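Local coordinates for protein glycoside hydrolase family 31 (Kribbella flavida DSM 17836, PDB 5X3I) that hydrolyses the alpha-1,3-glucosidic linkages of the cyclic tetrasaccharide cyclobis-(1-6)-alpha-nigerosyl, releasing isomaltose during intracellular carbohydrate degradation, at residues D286-A291 and G525-G530; I342-D347 and R456-E461; A411-D416 and L439-S444; L421-T426 and G478-Y483. The protein carries 1 engineered substitution. One frame throughout, in Å; residues are numbered along the deposited sequence.

In the fold
Contact 1 joins residues 286-291, at the end of helix 277-288, to the loop between strands 517-519 and 531-533 of the eight-stranded parallel barrel; the other segments lie between its two along the chain. Contact 3 falls between the segments of contact 2, and those of contact 4 alternate with both. Contacts 3 and 4, centres about 13 Å apart, touch where Tyr-483 packs on Asp-442 and Ser-444. The centre of contact 2 is about 19 Å from that of contact 3, and that of contact 1 about 26 to 28 Å from the others. Contacts 2 and 4 join different strand-to-strand excursions of the family 31 TIM barrel, while contact 3 folds the one between strands 388-393 and 467-470 on itself.

Contact 1 (D286-A291 and G525-G530); sequences DEVGRA and GSQAHG
Gln-527 CG stands anti to the carbonyl carbon (chi1 -65°), and a bend at chi2 (93°) carries the amide to Val-288, whose CG2 is 3.8 Å from Gln-527 NE2. Gln-527 CB, placed by the backbone, rests 3.6 Å from Gly-289 O. NE2 is held by the carbonyl of Cys-557, whereas OE1 receives only a weak bond from Gly-525 N of its own loop. Shortening Gln-527 to alanine is likely to leave the Cys-557 carbonyl without this donor and to open a gap beside Val-288 CG2.

Helix 277-288 ends here, and Gly-289, with positive phi, turns the chain out of it. The 3-10 turn 526-528, in the loop between strands 517-519 and 531-533 of the TIM barrel, packs against this exit. No direct hydrogen bond joins the segments; instead CA-H...O contacts run in both directions. Gly-525 CA approaches Val-288 O at 3.4 Å, and Ala-528 CA approaches Arg-290 O at 3.3 Å. The reverse contact, from Ala-291 CA to Gln-527 O, is equally short but more bent. A water donates to Gly-525 O and, weakly, to Val-288 O. Arg-290 turns its guanidinium back to Asp-286, where NH1 and NH2 both meet OD1 in the guanidinium plane, the NH2 to OD1 distance being 2.8 Å; its NE pairs with Asp-651.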
loop_
_atom_site.group_PDB
_atom_site.type_symbol
_atom_site.label_atom_id
_atom_site.label_comp_id
_atom_site.label_asym_id
_atom_site.label_seq_id
_atom_site.Cartn_x
_atom_site.Cartn_y
_atom_site.Cartn_z
ATOM N N ASP A 286 -10.656 -4.145 -17.889
ATOM C CA ASP A 286 -10.340 -4.386 -19.298
ATOM C C ASP A 286 -9.269 -3.419 -19.777
ATOM O O ASP A 286 -8.430 -3.756 -20.606
ATOM C CB ASP A 286 -11.574 -4.241 -20.193
ATOM C CG ASP A 286 -12.393 -5.515 -20.274
ATOM O OD1 ASP A 286 -11.955 -6.536 -19.712
ATOM O OD2 ASP A 286 -13.479 -5.485 -20.896
ATOM N N GLU A 287 -9.342 -2.194 -19.277
ATOM C CA GLU A 287 -8.373 -1.174 -19.624
ATOM C C GLU A 287 -7.044 -1.289 -18.867
ATOM O O GLU A 287 -5.987 -1.198 -19.467
ATOM C CB GLU A 287 -8.999 0.206 -19.374
ATOM C CG GLU A 287 -8.134 1.390 -19.735
ATOM C CD GLU A 287 -8.819 2.730 -19.436
ATOM O OE1 GLU A 287 -8.115 3.648 -18.973
ATOM O OE2 GLU A 287 -10.050 2.851 -19.650
ATOM N N VAL A 288 -7.097 -1.413 -17.546
ATOM C CA VAL A 288 -5.856 -1.361 -16.766
ATOM C C VAL A 288 -5.266 -2.697 -16.276
ATOM O O VAL A 288 -4.165 -2.728 -15.738
ATOM C CB VAL A 288 -6.037 -0.436 -15.571
ATOM C CG1 VAL A 288 -6.609 0.903 -16.062
ATOM C CG2 VAL A 288 -6.952 -1.059 -14.536
ATOM N N GLY A 289 -5.961 -3.797 -16.517
ATOM C CA GLY A 289 -5.526 -5.077 -15.995
ATOM C C GLY A 289 -6.368 -5.689 -14.894
ATOM O O GLY A 289 -7.152 -5.017 -14.219
ATOM N N ARG A 290 -6.171 -6.998 -14.722
ATOM C CA ARG A 290 -7.060 -7.853 -13.953
ATOM C C ARG A 290 -6.272 -9.018 -13.315
ATOM O O ARG A 290 -5.249 -9.435 -13.838
ATOM C CB ARG A 290 -8.168 -8.383 -14.873
ATOM C CG ARG A 290 -9.177 -9.316 -14.255
ATOM C CD ARG A 290 -10.132 -9.859 -15.319
ATOM N NE ARG A 290 -11.182 -8.905 -15.673
ATOM C CZ ARG A 290 -11.234 -8.236 -16.820
ATOM N NH1 ARG A 290 -10.299 -8.398 -17.744
ATOM N NH2 ARG A 290 -12.233 -7.401 -17.044
ATOM N N ALA A 291 -6.754 -9.527 -12.189
ATOM C CA ALA A 291 -6.100 -10.648 -11.531
ATOM C C ALA A 291 -6.128 -11.878 -12.418
ATOM O O ALA A 291 -7.002 -12.032 -13.258
ATOM C CB ALA A 291 -6.757 -10.954 -10.212
ATOM N N GLY A 525 -3.305 -0.743 -12.202
ATOM C CA GLY A 525 -2.574 -1.820 -12.846
ATOM C C GLY A 525 -2.074 -2.905 -11.898
ATOM O O GLY A 525 -1.810 -4.023 -12.335
ATOM N N SER A 526 -1.960 -2.590 -10.609
ATOM C CA SER A 526 -1.530 -3.577 -9.618
ATOM C C SER A 526 -2.462 -4.798 -9.526
ATOM O O SER A 526 -2.061 -5.847 -9.020
ATOM C CB SER A 526 -1.399 -2.933 -8.235
ATOM O OG SER A 526 -0.231 -2.154 -8.155
ATOM N N GLN A 527 -3.686 -4.657 -10.029
ATOM C CA GLN A 527 -4.664 -5.743 -10.032
ATOM C C GLN A 527 -4.084 -7.029 -10.644
ATOM O O GLN A 527 -4.430 -8.127 -10.235
ATOM C CB GLN A 527 -5.931 -5.345 -10.806
ATOM C CG GLN A 527 -6.761 -4.191 -10.214
ATOM C CD GLN A 527 -6.379 -2.835 -10.792
ATOM O OE1 GLN A 527 -5.247 -2.637 -11.218
ATOM N NE2 GLN A 527 -7.333 -1.894 -10.809
ATOM N N ALA A 528 -3.212 -6.872 -11.628
ATOM C CA ALA A 528 -2.679 -8.009 -12.352
ATOM C C ALA A 528 -1.555 -8.723 -11.603
ATOM O O ALA A 528 -1.106 -9.769 -12.045
ATOM C CB ALA A 528 -2.187 -7.570 -13.728
ATOM N N HIS A 529 -1.063 -8.141 -10.513
ATOM C CA HIS A 529 0.114 -8.728 -9.887
ATOM C C HIS A 529 0.009 -9.125 -8.419
ATOM O O HIS A 529 0.290 -8.329 -7.530
ATOM C CB HIS A 529 1.261 -7.720 -10.043
ATOM C CG HIS A 529 1.410 -7.205 -11.441
ATOM N ND1 HIS A 529 1.912 -7.975 -12.462
ATOM C CD2 HIS A 529 1.103 -6.003 -11.988
ATOM C CE1 HIS A 529 1.919 -7.273 -13.580
ATOM N NE2 HIS A 529 1.436 -6.072 -13.320
ATOM N N GLY A 530 -0.141 -10.419 -8.185
ATOM C CA GLY A 530 -0.073 -10.965 -6.848
ATOM C C GLY A 530 -1.124 -10.585 -5.832
ATOM O O GLY A 530 -2.271 -10.293 -6.145
HETATM O O HOH W 1 -1.268 -4.389 -14.924
#

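Contact 2 (I342-D347 and R456-E461); sequences ITIWRD and RRYLVE
Thr-343 sits over one face of the Arg-456 guanidinium, its CB above the centre of the group, and the two side chains cross at about a right angle. Arg-456 CG lies near the threonine hydroxyl through chi1, and the bend at chi2 (79°) brings CD to it as well, with Thr-343 OG1 3.3 Å from Arg-456 CD. This is packing: OG1 also comes near NE, but at an angle too poor for a hydrogen bond. The charged end is held by other groups, NE by Gln-393 and NH1 by the carbonyl of Trp-452, while NH2 donates to a water 3.0 Å away that also reaches Ile-342 O. A leucine in its place would probably leave the side chain of Gln-393 and the Trp-452 carbonyl without these donors.

Tyr-458 takes the less common chi1 of 77°, with CG between the backbone N and the carbonyl carbon, a rotamer that swings the ring over to 342-347. There Tyr-458 OH donates to Thr-343 O at 2.8 Å, with the carbonyl at the ring edge and the donor 15° from the carbonyl plane. A second water bridges OH to Trp-345 N (3.1 Å from the water). Leu-459 points its CD2 obliquely at the indole, 3.8 Å from Trp-345 NE1. Every touching residue is buried. The contact fastens the long loop after barrel strand 330-333 to helix 457-461, which precedes strand 467-470, within the family 31 TIM barrel.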
loop_
_atom_site.group_PDB
_atom_site.type_symbol
_atom_site.label_atom_id
_atom_site.label_comp_id
_atom_site.label_asym_id
_atom_site.label_seq_id
_atom_site.Cartn_x
_atom_site.Cartn_y
_atom_site.Cartn_z
ATOM N N ILE A 342 19.886 -8.336 0.890
ATOM C CA ILE A 342 18.573 -8.918 1.024
ATOM C C ILE A 342 18.268 -9.829 -0.156
ATOM O O ILE A 342 17.182 -9.850 -0.655
ATOM C CB ILE A 342 17.448 -7.880 1.198
ATOM C CG1 ILE A 342 17.934 -6.603 1.870
ATOM C CG2 ILE A 342 16.270 -8.455 1.948
ATOM C CD1 ILE A 342 18.337 -6.717 3.309
ATOM N N THR A 343 19.269 -10.557 -0.591
ATOM C CA THR A 343 19.110 -11.556 -1.604
ATOM C C THR A 343 19.959 -12.782 -1.288
ATOM O O THR A 343 20.105 -13.635 -2.089
ATOM C CB THR A 343 19.365 -10.991 -3.025
ATOM O OG1 THR A 343 18.945 -11.921 -4.005
ATOM C CG2 THR A 343 20.818 -10.671 -3.189
ATOM N N ILE A 344 20.475 -12.840 -0.074
ATOM C CA ILE A 344 21.322 -13.952 0.380
ATOM C C ILE A 344 20.977 -14.377 1.820
ATOM O O ILE A 344 20.750 -13.527 2.666
ATOM C CB ILE A 344 22.823 -13.551 0.299
ATOM C CG1 ILE A 344 23.268 -13.419 -1.159
ATOM C CG2 ILE A 344 23.716 -14.539 1.044
ATOM C CD1 ILE A 344 24.659 -12.854 -1.322
ATOM N N TRP A 345 20.913 -15.679 2.096
ATOM C CA TRP A 345 20.610 -16.144 3.457
ATOM C C TRP A 345 21.649 -15.612 4.458
ATOM O O TRP A 345 22.837 -15.620 4.175
ATOM C CB TRP A 345 20.574 -17.675 3.528
ATOM C CG TRP A 345 19.437 -18.354 2.820
ATOM C CD1 TRP A 345 19.445 -18.878 1.558
ATOM C CD2 TRP A 345 18.139 -18.623 3.354
ATOM N NE1 TRP A 345 18.223 -19.447 1.269
ATOM C CE2 TRP A 345 17.404 -19.299 2.357
ATOM C CE3 TRP A 345 17.524 -18.358 4.578
ATOM C CZ2 TRP A 345 16.096 -19.704 2.548
ATOM C CZ3 TRP A 345 16.218 -18.764 4.762
ATOM C CH2 TRP A 345 15.519 -19.426 3.753
ATOM N N ARG A 346 21.204 -15.147 5.615
ATOM C CA ARG A 346 22.139 -14.700 6.638
ATOM C C ARG A 346 23.144 -15.800 6.998
ATOM O O ARG A 346 22.780 -16.977 7.101
ATOM C CB ARG A 346 21.414 -14.237 7.898
ATOM C CG ARG A 346 22.363 -13.709 8.970
ATOM C CD ARG A 346 21.655 -12.780 9.954
ATOM N NE ARG A 346 20.737 -13.486 10.836
ATOM C CZ ARG A 346 21.005 -13.804 12.097
ATOM N NH1 ARG A 346 22.178 -13.496 12.636
ATOM N NH2 ARG A 346 20.092 -14.421 12.825
ATOM N N ASP A 347 24.391 -15.362 7.169
ATOM C CA ASP A 347 25.577 -16.178 7.459
ATOM C C ASP A 347 25.967 -17.146 6.353
ATOM O O ASP A 347 26.714 -18.084 6.594
ATOM C CB ASP A 347 25.374 -16.976 8.752
ATOM C CG ASP A 347 25.204 -16.092 9.953
ATOM O OD1 ASP A 347 25.774 -14.989 9.946
ATOM O OD2 ASP A 347 24.494 -16.481 10.903
ATOM N N ARG A 456 17.945 -13.177 -7.226
ATOM C CA ARG A 456 17.037 -13.991 -6.433
ATOM C C ARG A 456 16.684 -15.346 -7.090
ATOM O O ARG A 456 15.989 -16.166 -6.484
ATOM C CB ARG A 456 15.746 -13.217 -6.160
ATOM C CG ARG A 456 15.866 -12.049 -5.174
ATOM C CD ARG A 456 16.456 -10.778 -5.782
ATOM N NE ARG A 456 16.431 -9.720 -4.780
ATOM C CZ ARG A 456 17.148 -8.603 -4.812
ATOM N NH1 ARG A 456 17.968 -8.336 -5.827
ATOM N NH2 ARG A 456 17.032 -7.747 -3.809
ATOM N N ARG A 457 17.148 -15.559 -8.318
ATOM C CA ARG A 457 16.697 -16.714 -9.093
ATOM C C ARG A 457 16.974 -18.050 -8.388
ATOM O O ARG A 457 16.111 -18.927 -8.371
ATOM C CB ARG A 457 17.327 -16.726 -10.491
ATOM C CG ARG A 457 16.911 -17.918 -11.354
ATOM C CD ARG A 457 17.311 -17.744 -12.824
ATOM N NE ARG A 457 16.625 -16.600 -13.402
ATOM C CZ ARG A 457 15.362 -16.617 -13.815
ATOM N NH1 ARG A 457 14.647 -17.738 -13.748
ATOM N NH2 ARG A 457 14.814 -15.514 -14.304
ATOM N N TYR A 458 18.155 -18.192 -7.792
ATOM C CA TYR A 458 18.497 -19.442 -7.109
ATOM C C TYR A 458 17.561 -19.726 -5.924
ATOM O O TYR A 458 17.384 -20.876 -5.536
ATOM C CB TYR A 458 19.953 -19.427 -6.634
ATOM C CG TYR A 458 20.183 -18.608 -5.386
ATOM C CD1 TYR A 458 20.273 -17.225 -5.450
ATOM C CD2 TYR A 458 20.319 -19.216 -4.146
ATOM C CE1 TYR A 458 20.489 -16.469 -4.310
ATOM C CE2 TYR A 458 20.536 -18.466 -2.993
ATOM C CZ TYR A 458 20.616 -17.090 -3.087
ATOM O OH TYR A 458 20.820 -16.335 -1.966
ATOM N N LEU A 459 16.943 -18.686 -5.369
ATOM C CA LEU A 459 16.011 -18.878 -4.261
ATOM C C LEU A 459 14.773 -19.630 -4.721
ATOM O O LEU A 459 14.259 -20.477 -3.990
ATOM C CB LEU A 459 15.605 -17.547 -3.623
ATOM C CG LEU A 459 16.712 -16.692 -3.013
ATOM C CD1 LEU A 459 16.219 -15.254 -2.826
ATOM C CD2 LEU A 459 17.191 -17.271 -1.676
ATOM N N VAL A 460 14.289 -19.309 -5.920
ATOM C CA VAL A 460 13.154 -20.033 -6.496
ATOM C C VAL A 460 13.553 -21.356 -7.180
ATOM O O VAL A 460 12.859 -22.354 -7.042
ATOM C CB VAL A 460 12.373 -19.165 -7.504
ATOM C CG1 VAL A 460 11.134 -19.887 -7.946
ATOM C CG2 VAL A 460 11.956 -17.849 -6.867
ATOM N N GLU A 461 14.653 -21.360 -7.924
ATOM C CA GLU A 461 15.007 -22.538 -8.714
ATOM C C GLU A 461 15.703 -23.645 -7.894
ATOM O O GLU A 461 15.393 -24.813 -8.058
ATOM C CB GLU A 461 15.856 -22.126 -9.921
ATOM C CG GLU A 461 15.048 -21.290 -10.902
ATOM C CD GLU A 461 15.738 -21.046 -12.230
ATOM O OE1 GLU A 461 16.899 -21.458 -12.411
ATOM O OE2 GLU A 461 15.107 -20.403 -13.093
HETATM O O HOH W 2 15.215 -7.375 -1.420
HETATM O O HOH W 3 22.317 -17.663 0.228
#

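Contact 3 (A411-D416 and L439-S444); sequences AAMVRD and LMPDLS
Met-413 supplies the bump of this contact: its terminal methyl, CE, presses into a hollow formed by Leu-439, Met-440 and Pro-441. The methyl rests on Pro-441 and on the peptide before it, since CE lies 3.5 Å from Pro-441 CA, 3.9 Å from Pro-441 CB and 3.9 Å from the carbonyl carbon of Met-440. Leu-439 CB, 4.1 Å from Met-413 CE, bounds the methyl from a different direction. The methionine runs extended through chi2 (178°) and then turns at chi3 (77°), which sets the methyl against the proline.

Helix 404-415 is thereby seated on the irregular segment 439-444 that leads into helix 446-454, both lying in the excursion that separates strands 388-393 and 467-470 of the TIM barrel. Trp-451 of helix 446-454 also touches Met-413, and Trp-452 packs on Pro-441, so the next helix contributes to the same apolar cluster. A second, smaller bump lies one residue along the helix. Val-414 CG2 meets Leu-439 CD1 at 4.1 Å, the two side chains crossing at about a right angle; the valine is exposed, whereas the leucine is buried.

Further along, Asp-442 shapes the loop through an Asx turn: its OD1 accepts from Ser-444 N and from Ser-444 OG, the latter at 2.7 Å, both reaching it from the same face of the carboxylate. Its OD2 accepts from Ala-484 N.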
loop_
_atom_site.group_PDB
_atom_site.type_symbol
_atom_site.label_atom_id
_atom_site.label_comp_id
_atom_site.label_asym_id
_atom_site.label_seq_id
_atom_site.Cartn_x
_atom_site.Cartn_y
_atom_site.Cartn_z
ATOM N N ALA A 411 27.667 -0.515 -6.914
ATOM C CA ALA A 411 28.575 0.068 -7.887
ATOM C C ALA A 411 28.193 -0.374 -9.294
ATOM O O ALA A 411 28.210 0.430 -10.213
ATOM C CB ALA A 411 30.013 -0.310 -7.582
ATOM N N ALA A 412 27.853 -1.651 -9.456
ATOM C CA ALA A 412 27.392 -2.143 -10.742
ATOM C C ALA A 412 26.112 -1.432 -11.175
ATOM O O ALA A 412 25.928 -1.173 -12.346
ATOM C CB ALA A 412 27.164 -3.634 -10.697
ATOM N N MET A 413 25.234 -1.141 -10.225
ATOM C CA MET A 413 23.978 -0.474 -10.541
ATOM C C MET A 413 24.226 0.886 -11.180
ATOM O O MET A 413 23.587 1.236 -12.162
ATOM C CB MET A 413 23.119 -0.301 -9.292
ATOM C CG MET A 413 22.417 -1.550 -8.822
ATOM S SD MET A 413 21.474 -1.278 -7.325
ATOM C CE MET A 413 20.035 -0.433 -7.945
ATOM N N VAL A 414 25.160 1.643 -10.611
ATOM C CA VAL A 414 25.506 2.958 -11.142
ATOM C C VAL A 414 26.232 2.815 -12.473
ATOM O O VAL A 414 25.899 3.490 -13.431
ATOM C CB VAL A 414 26.389 3.765 -10.164
ATOM C CG1 VAL A 414 26.862 5.075 -10.811
ATOM C CG2 VAL A 414 25.642 4.036 -8.862
ATOM N N ARG A 415 27.214 1.919 -12.527
ATOM C CA ARG A 415 28.029 1.736 -13.724
ATOM C C ARG A 415 27.195 1.305 -14.933
ATOM O O ARG A 415 27.381 1.812 -16.027
ATOM C CB ARG A 415 29.137 0.702 -13.467
ATOM C CG ARG A 415 30.106 0.502 -14.639
ATOM C CD ARG A 415 30.976 -0.749 -14.498
ATOM N NE ARG A 415 31.226 -1.069 -13.106
ATOM C CZ ARG A 415 30.809 -2.180 -12.508
ATOM N NH1 ARG A 415 31.066 -2.365 -11.233
ATOM N NH2 ARG A 415 30.145 -3.102 -13.186
ATOM N N ASP A 416 26.306 0.336 -14.738
ATOM C CA ASP A 416 25.549 -0.237 -15.847
ATOM C C ASP A 416 24.153 0.345 -16.032
ATOM O O ASP A 416 23.363 -0.174 -16.811
ATOM C CB ASP A 416 25.488 -1.749 -15.698
ATOM C CG ASP A 416 26.854 -2.388 -15.857
ATOM O OD1 ASP A 416 27.762 -1.700 -16.349
ATOM O OD2 ASP A 416 27.024 -3.560 -15.495
ATOM N N LEU A 439 19.933 2.977 -3.024
ATOM C CA LEU A 439 19.514 3.119 -4.426
ATOM C C LEU A 439 18.243 2.327 -4.714
ATOM O O LEU A 439 17.963 1.338 -4.048
ATOM C CB LEU A 439 20.618 2.651 -5.375
ATOM C CG LEU A 439 22.022 3.127 -5.022
ATOM C CD1 LEU A 439 23.026 2.607 -6.012
ATOM C CD2 LEU A 439 22.049 4.647 -4.967
ATOM N N MET A 440 17.482 2.766 -5.707
ATOM C CA MET A 440 16.320 2.021 -6.180
ATOM C C MET A 440 16.630 1.396 -7.530
ATOM O O MET A 440 17.002 2.107 -8.450
ATOM C CB MET A 440 15.084 2.924 -6.307
ATOM C CG MET A 440 14.508 3.468 -5.000
ATOM S SD MET A 440 13.104 4.587 -5.285
ATOM C CE MET A 440 11.795 3.422 -5.644
ATOM N N PRO A 441 16.470 0.067 -7.661
ATOM C CA PRO A 441 16.672 -0.493 -9.001
ATOM C C PRO A 441 15.605 0.046 -9.942
ATOM O O PRO A 441 14.464 0.211 -9.530
ATOM C CB PRO A 441 16.520 -2.005 -8.787
ATOM C CG PRO A 441 15.615 -2.123 -7.620
ATOM C CD PRO A 441 15.924 -0.923 -6.722
ATOM N N ASP A 442 15.937 0.290 -11.195
ATOM C CA ASP A 442 14.925 0.885 -12.028
ATOM C C ASP A 442 14.174 -0.249 -12.693
ATOM O O ASP A 442 14.546 -0.724 -13.755
ATOM C CB ASP A 442 15.611 1.795 -13.059
ATOM C CG ASP A 442 14.646 2.569 -13.929
ATOM O OD1 ASP A 442 13.444 2.273 -13.961
ATOM O OD2 ASP A 442 15.129 3.484 -14.615
ATOM N N LEU A 443 12.995 -0.518 -12.161
ATOM C CA LEU A 443 12.251 -1.719 -12.515
ATOM C C LEU A 443 11.272 -1.358 -13.614
ATOM O O LEU A 443 10.465 -2.177 -14.030
ATOM C CB LEU A 443 11.548 -2.321 -11.290
ATOM C CG LEU A 443 12.501 -2.858 -10.208
ATOM C CD1 LEU A 443 11.752 -3.260 -8.963
ATOM C CD2 LEU A 443 13.361 -4.025 -10.727
ATOM N N SER A 444 11.352 -0.111 -14.072
ATOM C CA SER A 444 10.508 0.342 -15.170
ATOM C C SER A 444 10.871 -0.303 -16.505
ATOM O O SER A 444 10.089 -0.239 -17.439
ATOM C CB SER A 444 10.572 1.867 -15.317
ATOM O OG SER A 444 11.712 2.275 -16.048
#

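Contact 4 (L421-T426 and G478-Y483); sequences LEADGT and GHDLVY
Leu-421 O receives the shortest direct polar bond between the segments, from Val-482 N at 2.7 Å and nearly straight at the hydrogen (174°). The return bond, Leu-421 N to Val-482 O, is 3.1 Å. Together they make Leu-421 and Val-482 a single antiparallel hydrogen-bonded pair, with a CA-H...O contact from Leu-481 CA to Leu-421 O alongside. Leu-421 CB and Val-482 CB pack 4.3 Å apart next to this pair.

Beyond the bridge the chain 422-425 folds into a type I beta turn, and residues 478-481 form another. This isolated bridge thus links two loops of the TIM-barrel domain, one between helices 404-415 and 446-454 and the other following barrel strand 467-470, near the surface of the protein. In the first turn Ala-423 leans its methyl on Asp-480, with Ala-423 CB 3.6 Å from Asp-480 OD2 and as far from its backbone carbonyl oxygen.

Glu-422 bends at chi2 (-90°), so that its carboxylate lies beside Leu-481, the two side chains pointing the same way and Glu-422 OE1 3.5 Å from Leu-481 CD2. A water joins the turns: it donates to Glu-422 OE1, accepts from Ala-423 N at 2.8 Å and reaches Asp-480 OD1 only weakly. It thus stands between two carboxylates and may ease the repulsion expected of like charges. Asp-424 OD1 completes the first loop with an Asx turn, accepting from Thr-426 N and, through its syn lone pair, from Thr-426 OG1.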
loop_
_atom_site.group_PDB
_atom_site.type_symbol
_atom_site.label_atom_id
_atom_site.label_comp_id
_atom_site.label_asym_id
_atom_site.label_seq_id
_atom_site.Cartn_x
_atom_site.Cartn_y
_atom_site.Cartn_z
ATOM N N LEU A 421 17.364 7.472 -11.492
ATOM C CA LEU A 421 18.254 8.633 -11.552
ATOM C C LEU A 421 17.601 9.950 -11.124
ATOM O O LEU A 421 16.399 10.134 -11.281
ATOM C CB LEU A 421 18.792 8.806 -12.969
ATOM C CG LEU A 421 19.658 7.710 -13.586
ATOM C CD1 LEU A 421 20.109 8.141 -14.991
ATOM C CD2 LEU A 421 20.842 7.403 -12.696
ATOM N N GLU A 422 18.416 10.856 -10.587
ATOM C CA GLU A 422 18.004 12.239 -10.397
ATOM C C GLU A 422 18.052 12.959 -11.739
ATOM O O GLU A 422 18.538 12.413 -12.729
ATOM C CB GLU A 422 18.917 12.963 -9.404
ATOM C CG GLU A 422 19.032 12.337 -8.038
ATOM C CD GLU A 422 18.003 12.860 -7.059
ATOM O OE1 GLU A 422 17.108 13.628 -7.464
ATOM O OE2 GLU A 422 18.088 12.504 -5.875
ATOM N N ALA A 423 17.608 14.209 -11.749
ATOM C CA ALA A 423 17.594 15.005 -12.969
ATOM C C ALA A 423 19.015 15.266 -13.452
ATOM O O ALA A 423 19.262 15.326 -14.646
ATOM C CB ALA A 423 16.855 16.325 -12.739
ATOM N N ASP A 424 19.951 15.367 -12.514
ATOM C CA ASP A 424 21.337 15.675 -12.849
ATOM C C ASP A 424 22.130 14.432 -13.250
ATOM O O ASP A 424 23.329 14.509 -13.476
ATOM C CB ASP A 424 22.038 16.400 -11.684
ATOM C CG ASP A 424 22.238 15.523 -10.460
ATOM O OD1 ASP A 424 21.849 14.340 -10.471
ATOM O OD2 ASP A 424 22.801 16.027 -9.466
ATOM N N GLY A 425 21.469 13.279 -13.294
ATOM C CA GLY A 425 22.121 12.081 -13.784
ATOM C C GLY A 425 22.802 11.222 -12.734
ATOM O O GLY A 425 23.222 10.106 -13.039
ATOM N N THR A 426 22.933 11.735 -11.514
ATOM C CA THR A 426 23.398 10.921 -10.388
ATOM C C THR A 426 22.281 9.971 -9.939
ATOM O O THR A 426 21.117 10.200 -10.242
ATOM C CB THR A 426 23.835 11.772 -9.188
ATOM O OG1 THR A 426 22.701 12.456 -8.645
ATOM C CG2 THR A 426 24.922 12.798 -9.591
ATOM N N GLY A 478 10.592 12.572 -5.978
ATOM C CA GLY A 478 10.906 13.847 -6.580
ATOM C C GLY A 478 10.195 13.937 -7.915
ATOM O O GLY A 478 10.039 12.934 -8.612
ATOM N N HIS A 479 9.938 15.153 -8.363
ATOM C CA HIS A 479 9.124 15.348 -9.544
ATOM C C HIS A 479 9.964 15.143 -10.784
ATOM O O HIS A 479 9.454 14.798 -11.828
ATOM C CB HIS A 479 8.500 16.750 -9.550
ATOM C CG HIS A 479 9.505 17.846 -9.708
ATOM N ND1 HIS A 479 10.398 18.185 -8.715
ATOM C CD2 HIS A 479 9.775 18.667 -10.750
ATOM C CE1 HIS A 479 11.164 19.176 -9.133
ATOM N NE2 HIS A 479 10.806 19.488 -10.364
ATOM N N ASP A 480 11.246 15.456 -10.663
ATOM C CA ASP A 480 12.198 15.401 -11.766
ATOM C C ASP A 480 13.060 14.138 -11.840
ATOM O O ASP A 480 14.055 14.130 -12.553
ATOM C CB ASP A 480 13.089 16.640 -11.762
ATOM C CG ASP A 480 13.784 16.842 -10.459
ATOM O OD1 ASP A 480 13.554 16.047 -9.528
ATOM O OD2 ASP A 480 14.554 17.809 -10.364
ATOM N N LEU A 481 12.766 13.128 -11.027
ATOM C CA LEU A 481 13.482 11.848 -11.137
ATOM C C LEU A 481 13.366 11.304 -12.562
ATOM O O LEU A 481 12.422 11.618 -13.265
ATOM C CB LEU A 481 12.943 10.822 -10.138
ATOM C CG LEU A 481 13.052 11.143 -8.648
ATOM C CD1 LEU A 481 12.649 9.940 -7.803
ATOM C CD2 LEU A 481 14.461 11.571 -8.302
ATOM N N VAL A 482 14.361 10.548 -13.014
ATOM C CA VAL A 482 14.340 10.003 -14.366
ATOM C C VAL A 482 14.399 8.473 -14.397
ATOM O O VAL A 482 15.317 7.867 -13.848
ATOM C CB VAL A 482 15.505 10.557 -15.201
ATOM C CG1 VAL A 482 15.485 9.970 -16.613
ATOM C CG2 VAL A 482 15.451 12.088 -15.240
ATOM N N TYR A 483 13.413 7.871 -15.060
ATOM C CA TYR A 483 13.318 6.428 -15.223
ATOM C C TYR A 483 13.699 6.030 -16.633
ATOM O O TYR A 483 13.466 6.781 -17.582
ATOM C CB TYR A 483 11.908 5.923 -14.932
ATOM C CG TYR A 483 11.493 6.004 -13.490
ATOM C CD1 TYR A 483 10.818 7.112 -13.011
ATOM C CD2 TYR A 483 11.762 4.960 -12.606
ATOM C CE1 TYR A 483 10.428 7.196 -11.699
ATOM C CE2 TYR A 483 11.376 5.033 -11.286
ATOM C CZ TYR A 483 10.703 6.157 -10.839
ATOM O OH TYR A 483 10.306 6.251 -9.540
HETATM O O HOH W 4 16.337 15.011 -9.393
#